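Local structure of MNMC2 (Aquifex aeolicus, 3VYW) at residues Phe27-Ile30 with Leu31-Phe34; Arg148-His151 with Glu152-Leu155. The protein binds S-adenosylmethionine and acts as a tRNA methyltransferase in wobble-uridine modification, working without the oxidase domain to which such enzymes are usually fused. All coordinates share one frame; numbering follows the deposited sequence.

Contact 1: Phe27-Ile30 with Leu31-Phe34; sequences FNVI and LREF
Phe-27 to Ile-30 pass into Leu-31 to Phe-34 as unbroken alpha helix, each carbonyl of the first four residues accepting the N-H four places on; the straightest of these i to i+4 bonds joins Glu-33 N to Val-29 O at 3.1 Å, with an N-H...O angle of 179°. One turn apart, Phe-27 and Leu-31 lie side by side and point the same way. The phenyl ring and the isobutyl group meet obliquely, CE2 of Phe-27 lying 4.1 Å from CD2 of Leu-31, and both suit a stripe that faces another helix. On a different flank Val-29 and Arg-32 cross obliquely. With CG2 of Val-29 anti to the carbonyl carbon, this methyl reaches the end of the guanidinium, 3.9 Å from NH1 of Arg-32. The bend at chi3 of Arg-32 (77°) lays one face of the guanidinium over CA of Val-29, its NH1 and NH2 against the valine methyls. NE of Arg-32 donates to OE2 of Glu-33 at 3.1 Å, close to the guanidinium plane and on the anti side of the carboxylate, though tilted out of the carboxylate plane; NH2 adds a weak bond. Because OE1 of Glu-33 also forms a salt bridge with Arg-36, an alanine in place of the glutamate would probably leave both arginines without this shared anion and the Arg-32 head freer to swing off Val-29. Ile-30 and Phe-34, apolar and buried, diverge from these polar groups: the isoleucine packs on Leu-301 and Tyr-304, the phenylalanine on Leu-293, Leu-296 and Ile-297. Such a division is typical of an amphipathic helix, here helix 24-37, which packs against helix 3-18 through Phe-27 and Leu-31 and against helix 292-303 through Ile-30 and Phe-34.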
loop_
_atom_site.group_PDB
_atom_site.type_symbol
_atom_site.label_atom_id
_atom_site.label_comp_id
_atom_site.label_asym_id
_atom_site.label_seq_id
_atom_site.Cartn_x
_atom_site.Cartn_y
_atom_site.Cartn_z
ATOM N N PHE A 27 -17.184 19.840 15.459
ATOM C CA PHE A 27 -16.311 19.113 16.333
ATOM C C PHE A 27 -16.820 17.725 16.605
ATOM O O PHE A 27 -16.071 16.796 16.644
ATOM C CB PHE A 27 -16.101 19.828 17.647
ATOM C CG PHE A 27 -15.268 19.058 18.596
ATOM C CD1 PHE A 27 -13.920 19.131 18.533
ATOM C CD2 PHE A 27 -15.844 18.221 19.499
ATOM C CE1 PHE A 27 -13.143 18.394 19.379
ATOM C CE2 PHE A 27 -15.082 17.483 20.347
ATOM C CZ PHE A 27 -13.725 17.570 20.288
ATOM N N ASN A 28 -18.099 17.601 16.806
ATOM C CA ASN A 28 -18.676 16.337 17.130
ATOM C C ASN A 28 -18.488 15.365 16.015
ATOM O O ASN A 28 -18.163 14.237 16.231
ATOM C CB ASN A 28 -20.153 16.501 17.374
ATOM C CG ASN A 28 -20.468 17.064 18.732
ATOM O OD1 ASN A 28 -21.563 17.528 18.960
ATOM N ND2 ASN A 28 -19.526 17.010 19.633
ATOM N N VAL A 29 -18.737 15.816 14.815
ATOM C CA VAL A 29 -18.598 15.002 13.656
ATOM C C VAL A 29 -17.195 14.542 13.374
ATOM O O VAL A 29 -16.997 13.406 13.080
ATOM C CB VAL A 29 -19.142 15.711 12.442
ATOM C CG1 VAL A 29 -18.717 15.002 11.200
ATOM C CG2 VAL A 29 -20.633 15.751 12.507
ATOM N N ILE A 30 -16.219 15.405 13.486
ATOM C CA ILE A 30 -14.868 14.987 13.285
ATOM C C ILE A 30 -14.483 13.953 14.283
ATOM O O ILE A 30 -13.872 13.003 13.949
ATOM C CB ILE A 30 -13.884 16.131 13.489
ATOM C CG1 ILE A 30 -14.202 17.308 12.600
ATOM C CG2 ILE A 30 -12.478 15.669 13.230
ATOM C CD1 ILE A 30 -14.205 16.983 11.143
ATOM N N LEU A 31 -14.829 14.148 15.528
ATOM C CA LEU A 31 -14.482 13.180 16.532
ATOM C C LEU A 31 -15.129 11.850 16.296
ATOM O O LEU A 31 -14.517 10.839 16.440
ATOM C CB LEU A 31 -14.831 13.679 17.919
ATOM C CG LEU A 31 -14.603 12.737 19.081
ATOM C CD1 LEU A 31 -13.160 12.399 19.270
ATOM C CD2 LEU A 31 -15.116 13.371 20.327
ATOM N N ARG A 32 -16.375 11.862 15.899
ATOM C CA ARG A 32 -17.057 10.643 15.663
ATOM C C ARG A 32 -16.430 9.835 14.558
ATOM O O ARG A 32 -16.217 8.673 14.717
ATOM C CB ARG A 32 -18.467 10.976 15.299
ATOM C CG ARG A 32 -19.338 9.783 15.114
ATOM C CD ARG A 32 -20.722 10.211 14.751
ATOM N NE ARG A 32 -20.799 10.612 13.365
ATOM C CZ ARG A 32 -21.493 11.641 12.930
ATOM N NH1 ARG A 32 -22.161 12.388 13.774
ATOM N NH2 ARG A 32 -21.510 11.917 11.657
ATOM N N GLU A 33 -16.131 10.451 13.439
ATOM C CA GLU A 33 -15.400 9.796 12.389
ATOM C C GLU A 33 -13.967 9.416 12.749
ATOM O O GLU A 33 -13.497 8.395 12.368
ATOM C CB GLU A 33 -15.475 10.581 11.091
ATOM C CG GLU A 33 -16.871 10.882 10.639
ATOM C CD GLU A 33 -17.787 9.684 10.626
ATOM O OE1 GLU A 33 -17.377 8.603 10.239
ATOM O OE2 GLU A 33 -18.937 9.824 11.001
ATOM N N PHE A 34 -13.273 10.246 13.489
ATOM C CA PHE A 34 -11.926 9.941 13.873
ATOM C C PHE A 34 -11.916 8.700 14.719
ATOM O O PHE A 34 -11.099 7.862 14.561
ATOM C CB PHE A 34 -11.332 11.124 14.625
ATOM C CG PHE A 34 -9.889 11.001 14.945
ATOM C CD1 PHE A 34 -8.987 10.636 13.995
ATOM C CD2 PHE A 34 -9.430 11.297 16.204
ATOM C CE1 PHE A 34 -7.655 10.553 14.284
ATOM C CE2 PHE A 34 -8.104 11.223 16.495
ATOM C CZ PHE A 34 -7.209 10.842 15.540
#

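Contact 2: Arg148-His151 with Glu152-Leu155; sequences REIH and EFLL
CD1 of Leu-155 sits over the imidazole of His-151 in a CH-pi contact, 3.9 Å from the ring centroid and only 13° off its normal. With CG of His-151 anti to the backbone N (chi1 -163°), the ring is carried along the helix flank to where the leucine one turn on can lie on its face. A flat ring with two nitrogens suits this buried place: NE2 bonds to the carbonyl O of Leu-107, ND1 weakly to the N of Leu-143, and the ring meets that of Tyr-109. Leu-107 and Tyr-109 bind S-adenosylmethionine, so His-151 is a second-shell residue behind both. Arg-148 and Glu-152, charged as suits a more exposed flank, instead run side by side. Their planes stand 59° apart, and OE1 of Glu-152 is 3.4 Å from CG of Arg-148 but 4.0 Å from NE, so the charges are near without a salt bridge. Ile-150 extends CD1 obliquely to CD2 of Phe-153, at 4.0 Å, one apolar group against another. Four i to i+4 backbone bonds hold this first part of helix 148-157. Phe-153 touches Trp-119 and Leu-154 touches Leu-111, both on helix 109-121, and the same two side chains reach Leu-166 and Leu-168 of strand 166-172.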
loop_
_atom_site.group_PDB
_atom_site.type_symbol
_atom_site.label_atom_id
_atom_site.label_comp_id
_atom_site.label_asym_id
_atom_site.label_seq_id
_atom_site.Cartn_x
_atom_site.Cartn_y
_atom_site.Cartn_z
ATOM N N ARG A 148 6.128 -22.486 -1.176
ATOM C CA ARG A 148 7.012 -22.584 -0.037
ATOM C C ARG A 148 8.482 -22.484 -0.293
ATOM O O ARG A 148 9.181 -21.941 0.487
ATOM C CB ARG A 148 6.794 -23.859 0.709
ATOM C CG ARG A 148 8.081 -24.315 1.315
ATOM C CD ARG A 148 7.902 -25.530 2.170
ATOM N NE ARG A 148 6.756 -25.327 3.015
ATOM C CZ ARG A 148 5.816 -26.229 3.235
ATOM N NH1 ARG A 148 5.898 -27.428 2.685
ATOM N NH2 ARG A 148 4.796 -25.927 4.013
ATOM N N GLU A 149 8.953 -23.079 -1.363
ATOM C CA GLU A 149 10.360 -23.069 -1.695
ATOM C C GLU A 149 10.868 -21.704 -2.015
ATOM O O GLU A 149 11.946 -21.311 -1.628
ATOM C CB GLU A 149 10.571 -23.894 -2.925
ATOM C CG GLU A 149 11.534 -25.012 -2.746
ATOM C CD GLU A 149 10.922 -26.170 -2.014
ATOM O OE1 GLU A 149 10.502 -27.137 -2.666
ATOM O OE2 GLU A 149 10.873 -26.121 -0.782
ATOM N N ILE A 150 10.084 -21.024 -2.817
ATOM C CA ILE A 150 10.331 -19.676 -3.248
ATOM C C ILE A 150 10.249 -18.679 -2.125
ATOM O O ILE A 150 10.980 -17.741 -2.094
ATOM C CB ILE A 150 9.379 -19.317 -4.375
ATOM C CG1 ILE A 150 9.891 -18.130 -5.133
ATOM C CG2 ILE A 150 8.019 -19.008 -3.841
ATOM C CD1 ILE A 150 11.354 -18.203 -5.419
ATOM N N HIS A 151 9.311 -18.862 -1.224
ATOM C CA HIS A 151 9.227 -17.996 -0.096
ATOM C C HIS A 151 10.388 -18.056 0.850
ATOM O O HIS A 151 10.864 -17.046 1.317
ATOM C CB HIS A 151 7.934 -18.245 0.629
ATOM C CG HIS A 151 7.561 -17.152 1.563
ATOM N ND1 HIS A 151 6.922 -17.365 2.689
ATOM C CD2 HIS A 151 7.785 -15.812 1.500
ATOM C CE1 HIS A 151 6.736 -16.227 3.306
ATOM N NE2 HIS A 151 7.268 -15.278 2.579
ATOM N N GLU A 152 10.830 -19.256 1.161
ATOM C CA GLU A 152 11.973 -19.484 2.000
ATOM C C GLU A 152 13.210 -18.956 1.364
ATOM O O GLU A 152 14.069 -18.455 2.010
ATOM C CB GLU A 152 12.120 -20.951 2.352
ATOM C CG GLU A 152 11.090 -21.415 3.358
ATOM C CD GLU A 152 11.295 -22.822 3.815
ATOM O OE1 GLU A 152 10.340 -23.610 3.794
ATOM O OE2 GLU A 152 12.415 -23.121 4.221
ATOM N N PHE A 153 13.285 -19.070 0.066
ATOM C CA PHE A 153 14.388 -18.548 -0.672
ATOM C C PHE A 153 14.506 -17.051 -0.558
ATOM O O PHE A 153 15.575 -16.545 -0.413
ATOM C CB PHE A 153 14.222 -18.996 -2.105
ATOM C CG PHE A 153 15.085 -18.301 -3.092
ATOM C CD1 PHE A 153 16.175 -18.917 -3.590
ATOM C CD2 PHE A 153 14.751 -17.077 -3.582
ATOM C CE1 PHE A 153 16.948 -18.309 -4.524
ATOM C CE2 PHE A 153 15.521 -16.457 -4.503
ATOM C CZ PHE A 153 16.616 -17.078 -4.986
ATOM N N LEU A 154 13.399 -16.342 -0.652
ATOM C CA LEU A 154 13.376 -14.918 -0.448
ATOM C C LEU A 154 13.723 -14.510 0.950
ATOM O O LEU A 154 14.401 -13.570 1.166
ATOM C CB LEU A 154 12.018 -14.362 -0.805
ATOM C CG LEU A 154 11.806 -12.878 -0.603
ATOM C CD1 LEU A 154 12.613 -12.110 -1.598
ATOM C CD2 LEU A 154 10.362 -12.542 -0.781
ATOM N N LEU A 155 13.218 -15.224 1.914
ATOM C CA LEU A 155 13.469 -14.891 3.284
ATOM C C LEU A 155 14.926 -15.018 3.663
ATOM O O LEU A 155 15.419 -14.256 4.430
ATOM C CB LEU A 155 12.550 -15.665 4.209
ATOM C CG LEU A 155 11.083 -15.301 4.097
ATOM C CD1 LEU A 155 10.247 -16.321 4.790
ATOM C CD2 LEU A 155 10.847 -13.946 4.682
#

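How the contacts relate
Contacts 1 and 2 lie on opposite sides of the chain's centre, their own centres 45 Å apart and their nearest atoms about 32 Å apart, so neither touches the other. Both are local contacts within one helix, each about two turns long, but they belong to different parts of the protein. Contact 2 stands behind the S-adenosylmethionine pocket, in a second shell: the side chain of His-151 is about 4 Å from that of Tyr-109 and about 7 Å from the bound cofactor. Contact 1 lies on helix 24-37, near the start of the sequence; there the side chain of Phe-34 is about 11 Å from that of Glu-202, which also binds S-adenosylmethionine.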